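Local coordinates for protein FTT_1639c (Francisella tularensis subsp. tularensis, PDB 7KZW) that is of unknown function but probably spans the membrane with an N-terminal helix that precedes the soluble, beta-rich C-terminal domain described here, at residues N57-F62 / G73-Q77; Y64-T68 / F81-L85; L94-K99 / L122-V126. The protein carries 3 engineered substitutions. One frame throughout, in Å; residues are numbered along the deposited sequence.

Contact 1: residues N57-F62 / G73-Q77; sequences NQGCKF and GEITQ
Phe62 and Ile75 form an antiparallel, hydrogen-bonded pair in the beta hairpin of strands 60-65 and 72-75, at one end of the sheet. Their backbones exchange two bonds: Phe62 N donates to Ile75 O over 2.9 Å almost linearly (171°), and Ile75 N returns a more bent one to Phe62 O. On the face that carries both side chains, Phe62 CB rests against Ile75 CG2 at 3.7 Å before the ring and the isoleucine tip diverge.

The opposite side mixes charge and methyl packing. Lys61 and Glu74 form a long, weak salt bridge, NZ of Lys61 lying 3.4 Å from OE2 of Glu74, and Thr76 CG2 packs on Lys61 CB at 3.7 Å. A chi1 of 179° swings the Asn57 amide toward Thr76, where ND2 donates to Thr76 O at 3.0 Å and to Cys60 O at 2.9 Å, while OD1 accepts from Cys60 N in an Asx motif. Three bonds fix the amide's rotation; the one to Thr76 O ties the 57-60 turn to the hairpin's end.

Beyond the pair, Phe62 reaches Ile103 and Val107 of strand 102-111 and meets Tyr105 edge-to-face, while strand 90-97 flanks strand 60-65 on its other edge.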
# COMPACT_ATOMS: atom_id res chain seq x y z
N ASN A 57 4.10 10.79 -11.03
CA ASN A 57 4.94 9.89 -10.24
C ASN A 57 6.40 10.20 -10.59
O ASN A 57 6.87 9.83 -11.67
CB ASN A 57 4.64 8.41 -10.49
CG ASN A 57 5.57 7.52 -9.66
OD1 ASN A 57 6.36 8.05 -8.87
ND2 ASN A 57 5.46 6.23 -9.79
N GLN A 58 7.10 10.88 -9.69
CA GLN A 58 8.56 10.95 -9.74
C GLN A 58 9.08 10.19 -8.53
O GLN A 58 8.80 10.57 -7.39
CB GLN A 58 9.06 12.39 -9.73
CG GLN A 58 10.56 12.49 -9.77
CD GLN A 58 10.99 13.93 -9.89
OE1 GLN A 58 10.15 14.83 -9.99
NE2 GLN A 58 12.30 14.17 -9.81
N GLY A 59 9.81 9.12 -8.77
CA GLY A 59 10.56 8.46 -7.71
C GLY A 59 9.78 7.60 -6.74
O GLY A 59 10.32 7.27 -5.67
N CYS A 60 8.57 7.17 -7.09
CA CYS A 60 7.78 6.40 -6.11
C CYS A 60 7.35 5.06 -6.69
O CYS A 60 7.25 4.85 -7.90
CB CYS A 60 6.50 7.17 -5.75
SG CYS A 60 6.87 8.83 -5.09
N LYS A 61 7.06 4.13 -5.78
CA LYS A 61 6.63 2.79 -6.19
C LYS A 61 5.82 2.16 -5.06
O LYS A 61 6.04 2.44 -3.87
CB LYS A 61 7.82 1.89 -6.52
CG LYS A 61 8.75 1.66 -5.34
CD LYS A 61 9.99 0.81 -5.80
CE LYS A 61 10.96 0.55 -4.65
NZ LYS A 61 12.13 -0.24 -5.17
N PHE A 62 4.89 1.28 -5.43
CA PHE A 62 4.19 0.46 -4.45
C PHE A 62 4.83 -0.92 -4.43
O PHE A 62 5.13 -1.49 -5.48
CB PHE A 62 2.74 0.21 -4.90
CG PHE A 62 1.81 1.42 -4.76
CD1 PHE A 62 1.12 1.67 -3.57
CD2 PHE A 62 1.68 2.30 -5.82
CE1 PHE A 62 0.23 2.76 -3.49
CE2 PHE A 62 0.79 3.41 -5.74
CZ PHE A 62 0.13 3.65 -4.58
N GLY A 73 6.15 -7.97 -5.19
CA GLY A 73 5.90 -7.32 -6.45
C GLY A 73 6.03 -5.81 -6.31
O GLY A 73 5.97 -5.28 -5.20
N GLU A 74 6.22 -5.11 -7.43
CA GLU A 74 6.30 -3.66 -7.41
C GLU A 74 5.52 -3.08 -8.57
O GLU A 74 5.40 -3.70 -9.63
CB GLU A 74 7.76 -3.17 -7.49
CG GLU A 74 8.71 -3.84 -6.48
CD GLU A 74 10.09 -3.14 -6.40
OE1 GLU A 74 10.41 -2.37 -7.34
OE2 GLU A 74 10.83 -3.39 -5.42
N ILE A 75 4.94 -1.91 -8.35
CA ILE A 75 4.21 -1.27 -9.45
C ILE A 75 4.36 0.23 -9.32
O ILE A 75 4.38 0.78 -8.20
CB ILE A 75 2.74 -1.72 -9.49
CG1 ILE A 75 1.99 -1.10 -10.70
CG2 ILE A 75 2.02 -1.45 -8.17
CD1 ILE A 75 0.63 -1.85 -10.92
N THR A 76 4.50 0.90 -10.46
CA THR A 76 4.77 2.34 -10.49
C THR A 76 3.77 3.10 -11.34
O THR A 76 3.92 4.32 -11.49
CB THR A 76 6.16 2.63 -11.02
OG1 THR A 76 6.25 2.17 -12.38
CG2 THR A 76 7.19 1.93 -10.16
N GLN A 77 2.80 2.42 -11.93
CA GLN A 77 1.92 3.06 -12.93
C GLN A 77 0.58 2.36 -12.82
O GLN A 77 0.45 1.34 -12.15
CB GLN A 77 2.50 2.87 -14.34
CG GLN A 77 2.63 1.38 -14.67
CD GLN A 77 3.27 1.12 -16.06
OE1 GLN A 77 4.19 1.83 -16.49
NE2 GLN A 77 2.78 0.10 -16.75
O HOH W 1 12.46 -2.68 -3.76

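Contact 2: residues Y64-T68 / F81-L85; sequences YAADT and FTAYL
The ring of Tyr64 lies face to face on the ring of Phe81, with centroids 4.1 Å apart and planes inclined by 25°. This stack helps close the strongly curved beta sheet: strand 79-83 is its outermost strand at one end, and strand 60-65 lies one strand in from the other, so the sheet curls round until its two ends meet at the surface. Phe81 CD2 sits over the centre of the tyrosine face, whereas Tyr64 CE2 falls toward the rim of the phenylalanine. A second flat group, the Tyr84 ring, receives the methyl of Thr68 on one face in a CH-pi contact (CG2 to the ring centroid 3.9 Å) and has Ala66 O at its edge, in plane, 3.8 Å from CE1 of Tyr84.

In both stacked residues the CB bonds already point across, and CG, standing between the backbone N and the carbonyl carbon (chi1 56° for Tyr64), lays the two rings over one another. Beyond the rings, OH of Tyr64 lies 3.6 Å from CB of Phe81. Leu92 of strand 90-97 and Ile75 of strand 72-75 also pack against this pair.

Backbone contact across the seam is sparse. Tyr84 N donates to Ala65 O at 3.0 Å, bent to 144°, and CA of Ala83 makes a CA-H...O contact with the same oxygen. The backbone of Asp67 packs against the Tyr84 ring, while its OD1 accepts from Lys71 N. One water completes the junction, accepting from Ala65 N at 2.8 Å and donating to Tyr84 O at 2.7 Å.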
# COMPACT_ATOMS: atom_id res chain seq x y z
N TYR A 64 4.19 -4.85 -2.84
CA TYR A 64 3.13 -5.71 -2.30
C TYR A 64 3.64 -7.14 -2.24
O TYR A 64 4.68 -7.44 -2.79
CB TYR A 64 1.87 -5.63 -3.18
CG TYR A 64 2.04 -5.97 -4.64
CD1 TYR A 64 1.72 -7.22 -5.12
CD2 TYR A 64 2.51 -5.02 -5.53
CE1 TYR A 64 1.87 -7.54 -6.46
CE2 TYR A 64 2.62 -5.31 -6.88
CZ TYR A 64 2.29 -6.58 -7.37
OH TYR A 64 2.44 -6.91 -8.71
N ALA A 65 2.89 -8.00 -1.54
CA ALA A 65 3.17 -9.43 -1.53
C ALA A 65 2.41 -10.06 -2.70
O ALA A 65 1.17 -10.09 -2.71
CB ALA A 65 2.75 -10.06 -0.20
N ALA A 66 3.15 -10.53 -3.72
CA ALA A 66 2.53 -10.93 -4.97
C ALA A 66 2.08 -12.38 -4.92
O ALA A 66 1.30 -12.79 -5.81
CB ALA A 66 3.54 -10.78 -6.11
N ASP A 67 2.47 -13.14 -3.91
CA ASP A 67 2.00 -14.50 -3.79
C ASP A 67 1.96 -14.91 -2.32
O ASP A 67 2.36 -14.14 -1.45
CB ASP A 67 2.83 -15.43 -4.69
CG ASP A 67 4.27 -15.62 -4.24
OD1 ASP A 67 4.60 -15.42 -3.07
OD2 ASP A 67 5.10 -16.04 -5.10
N THR A 68 1.51 -16.15 -2.09
CA THR A 68 1.31 -16.59 -0.72
C THR A 68 2.60 -16.96 -0.02
O THR A 68 2.59 -17.29 1.16
CB THR A 68 0.31 -17.74 -0.63
OG1 THR A 68 0.75 -18.80 -1.47
CG2 THR A 68 -1.10 -17.28 -1.11
N PHE A 81 -3.38 -5.94 -10.15
CA PHE A 81 -2.54 -7.02 -9.64
C PHE A 81 -3.25 -7.77 -8.51
O PHE A 81 -4.23 -7.27 -7.94
CB PHE A 81 -1.15 -6.52 -9.16
CG PHE A 81 -1.21 -5.40 -8.12
CD1 PHE A 81 -1.36 -4.07 -8.52
CD2 PHE A 81 -1.13 -5.67 -6.76
CE1 PHE A 81 -1.41 -3.06 -7.59
CE2 PHE A 81 -1.19 -4.65 -5.83
CZ PHE A 81 -1.32 -3.36 -6.22
N THR A 82 -2.69 -8.90 -8.15
CA THR A 82 -3.15 -9.69 -6.99
C THR A 82 -2.17 -9.53 -5.85
O THR A 82 -0.97 -9.63 -6.06
CB THR A 82 -3.20 -11.14 -7.37
OG1 THR A 82 -3.93 -11.30 -8.58
CG2 THR A 82 -3.89 -11.98 -6.21
N ALA A 83 -2.68 -9.26 -4.66
CA ALA A 83 -1.85 -9.02 -3.47
C ALA A 83 -2.39 -9.76 -2.27
O ALA A 83 -3.59 -10.09 -2.21
CB ALA A 83 -1.85 -7.53 -3.13
N TYR A 84 -1.51 -10.07 -1.34
CA TYR A 84 -1.85 -10.79 -0.12
C TYR A 84 -1.33 -10.01 1.06
O TYR A 84 -0.34 -9.31 0.97
CB TYR A 84 -1.18 -12.16 -0.14
CG TYR A 84 -1.71 -13.02 -1.26
CD1 TYR A 84 -1.15 -12.99 -2.52
CD2 TYR A 84 -2.81 -13.83 -1.04
CE1 TYR A 84 -1.67 -13.77 -3.57
CE2 TYR A 84 -3.36 -14.58 -2.09
CZ TYR A 84 -2.74 -14.56 -3.31
OH TYR A 84 -3.25 -15.33 -4.36
N LEU A 85 -2.00 -10.16 2.20
CA LEU A 85 -1.56 -9.49 3.41
C LEU A 85 -0.33 -10.18 4.00
O LEU A 85 -0.29 -11.41 4.11
CB LEU A 85 -2.67 -9.55 4.45
CG LEU A 85 -3.88 -8.67 4.15
CD1 LEU A 85 -4.97 -8.99 5.16
CD2 LEU A 85 -3.49 -7.17 4.25
O HOH W 2 0.40 -7.26 -0.63

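Contact 3: residues L94-K99 / L122-V126; sequences LECKGK and LSYLV
Leu122, near the end of strand 114-123, opens this packing contact by pressing on Leu94 of strand 90-97. The two strands are not neighbours in the sheet but face each other, side chain to side chain, across the interior of its curve. CD2 of Leu122 comes to 3.6 Å from Leu94 CG and to 3.4 Å from Leu94 O, and the two side chains lie alongside one another, pointing opposite ways. Each has CG anti to the backbone N (chi1 -176° in Leu122), so that the branched ends overlap between the strands, with no hydrogen bond across the contact.

Ser123 faces the other way and serves as N-cap of the short helix 124-127: its OG accepts from Val126 N over 3.0 Å, nearly straight at 162°. Tyr124 turns back toward the loop that follows strand 90-97. Its CB packs at 3.3 Å on Gly98 O, which is hydrogen-bonded to Ser101 OG. Cys96 is modelled in two conformers; in one of them SG lies beside Tyr124, a contact that is therefore doubtful.

At Leu125 the link becomes solvent-mediated: a water accepts from Leu125 N at 3.0 Å and donates to Lys99 O at 2.7 Å, joining the helix's first turn to the loop.

Around this junction, Ile103 of strand 102-111 packs against both Leu94 and Leu122, and strand 90-97 is paired with strand 21-27 on one edge and strand 60-65 on the other.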
# COMPACT_ATOMS: atom_id res chain seq x y z
N LEU A 94 3.92 2.08 0.07
CA LEU A 94 4.17 3.11 -0.96
C LEU A 94 5.42 3.85 -0.53
O LEU A 94 5.48 4.38 0.58
CB LEU A 94 3.00 4.07 -1.01
CG LEU A 94 3.18 5.24 -2.00
CD1 LEU A 94 3.45 4.79 -3.41
CD2 LEU A 94 1.94 6.13 -1.91
N GLU A 95 6.46 3.81 -1.38
CA GLU A 95 7.77 4.37 -1.05
C GLU A 95 8.11 5.49 -2.02
O GLU A 95 7.75 5.42 -3.20
CB GLU A 95 8.89 3.31 -1.27
CG GLU A 95 8.81 2.14 -0.34
CD GLU A 95 10.00 1.22 -0.50
OE1 GLU A 95 10.67 1.24 -1.57
OE2 GLU A 95 10.27 0.47 0.44
N CYS A 96 8.69 6.49 -1.51
CA CYS A 96 9.31 7.55 -2.41
C CYS A 96 10.85 7.72 -2.13
O CYS A 96 11.38 7.41 -1.04
CB CYS A 96 8.58 8.87 -2.22
SG CYS A 96 8.78 9.63 -0.57
N LYS A 97 11.53 8.05 -3.19
CA LYS A 97 12.97 8.20 -3.08
C LYS A 97 13.36 9.49 -3.78
O LYS A 97 13.12 9.62 -4.99
CB LYS A 97 13.69 7.01 -3.72
CG LYS A 97 15.19 7.14 -3.87
CD LYS A 97 15.88 6.90 -2.56
CE LYS A 97 17.38 6.66 -2.82
NZ LYS A 97 18.16 6.72 -1.55
N GLY A 98 14.06 10.37 -3.07
CA GLY A 98 14.60 11.58 -3.69
C GLY A 98 13.89 12.83 -3.22
O GLY A 98 12.70 12.82 -2.88
N LYS A 99 14.63 13.94 -3.22
CA LYS A 99 14.13 15.22 -2.72
C LYS A 99 12.81 15.61 -3.35
O LYS A 99 11.91 16.12 -2.66
CB LYS A 99 15.20 16.32 -2.94
CG LYS A 99 14.83 17.71 -2.39
CD LYS A 99 15.53 18.86 -3.21
CE LYS A 99 14.68 20.16 -3.10
NZ LYS A 99 14.00 20.57 -4.41
N LEU A 122 1.83 11.05 -1.90
CA LEU A 122 3.01 10.97 -1.04
C LEU A 122 4.11 11.78 -1.70
O LEU A 122 4.30 11.70 -2.93
CB LEU A 122 3.47 9.52 -0.95
CG LEU A 122 4.63 9.25 -0.01
CD1 LEU A 122 4.36 9.66 1.38
CD2 LEU A 122 4.98 7.71 -0.08
N SER A 123 4.84 12.53 -0.87
CA SER A 123 6.05 13.18 -1.35
C SER A 123 7.07 13.20 -0.24
O SER A 123 6.72 13.23 0.94
CB SER A 123 5.84 14.63 -1.83
OG SER A 123 5.51 15.44 -0.70
N TYR A 124 8.35 13.16 -0.61
CA TYR A 124 9.37 13.23 0.42
C TYR A 124 9.24 14.55 1.18
O TYR A 124 9.39 14.58 2.42
CB TYR A 124 10.78 13.06 -0.18
CG TYR A 124 11.81 13.22 0.90
CD1 TYR A 124 12.15 12.15 1.74
CD2 TYR A 124 12.40 14.45 1.10
CE1 TYR A 124 13.05 12.32 2.78
CE2 TYR A 124 13.31 14.63 2.17
CZ TYR A 124 13.61 13.55 2.99
OH TYR A 124 14.53 13.75 4.03
N LEU A 125 8.99 15.64 0.47
CA LEU A 125 8.91 16.97 1.12
C LEU A 125 7.86 16.97 2.22
O LEU A 125 8.12 17.36 3.37
CB LEU A 125 8.62 18.04 0.07
CG LEU A 125 8.42 19.48 0.58
CD1 LEU A 125 9.62 19.96 1.34
CD2 LEU A 125 8.11 20.35 -0.62
N VAL A 126 6.66 16.49 1.90
CA VAL A 126 5.62 16.53 2.90
C VAL A 126 5.90 15.54 4.01
O VAL A 126 5.83 15.87 5.20
CB VAL A 126 4.26 16.29 2.25
CG1 VAL A 126 3.22 15.98 3.33
CG2 VAL A 126 3.83 17.50 1.44
O HOH W 3 9.22 15.71 -2.50

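How the contacts relate
Contacts 1 and 2 share strand 60-65 and touch each other: Gly73 N probably donates to Tyr64 O, and Ile75 packs on Phe81. The first is a partly buried hairpin pairing held by regular backbone bonds, a turn amide and a weak salt bridge, whereas contact 2 lies at the surface and relies on aromatic faces, a water and a single direct backbone bond. Contact 3, also partly buried but with more buried residues, is mainly side-chain packing between unpaired strands and the loop and helix start that follow them, with one water bridge. It adjoins contact 1 through paired strands 60-65 and 90-97, but lies across the chain's centre from contact 2, about 23 Å away between centres.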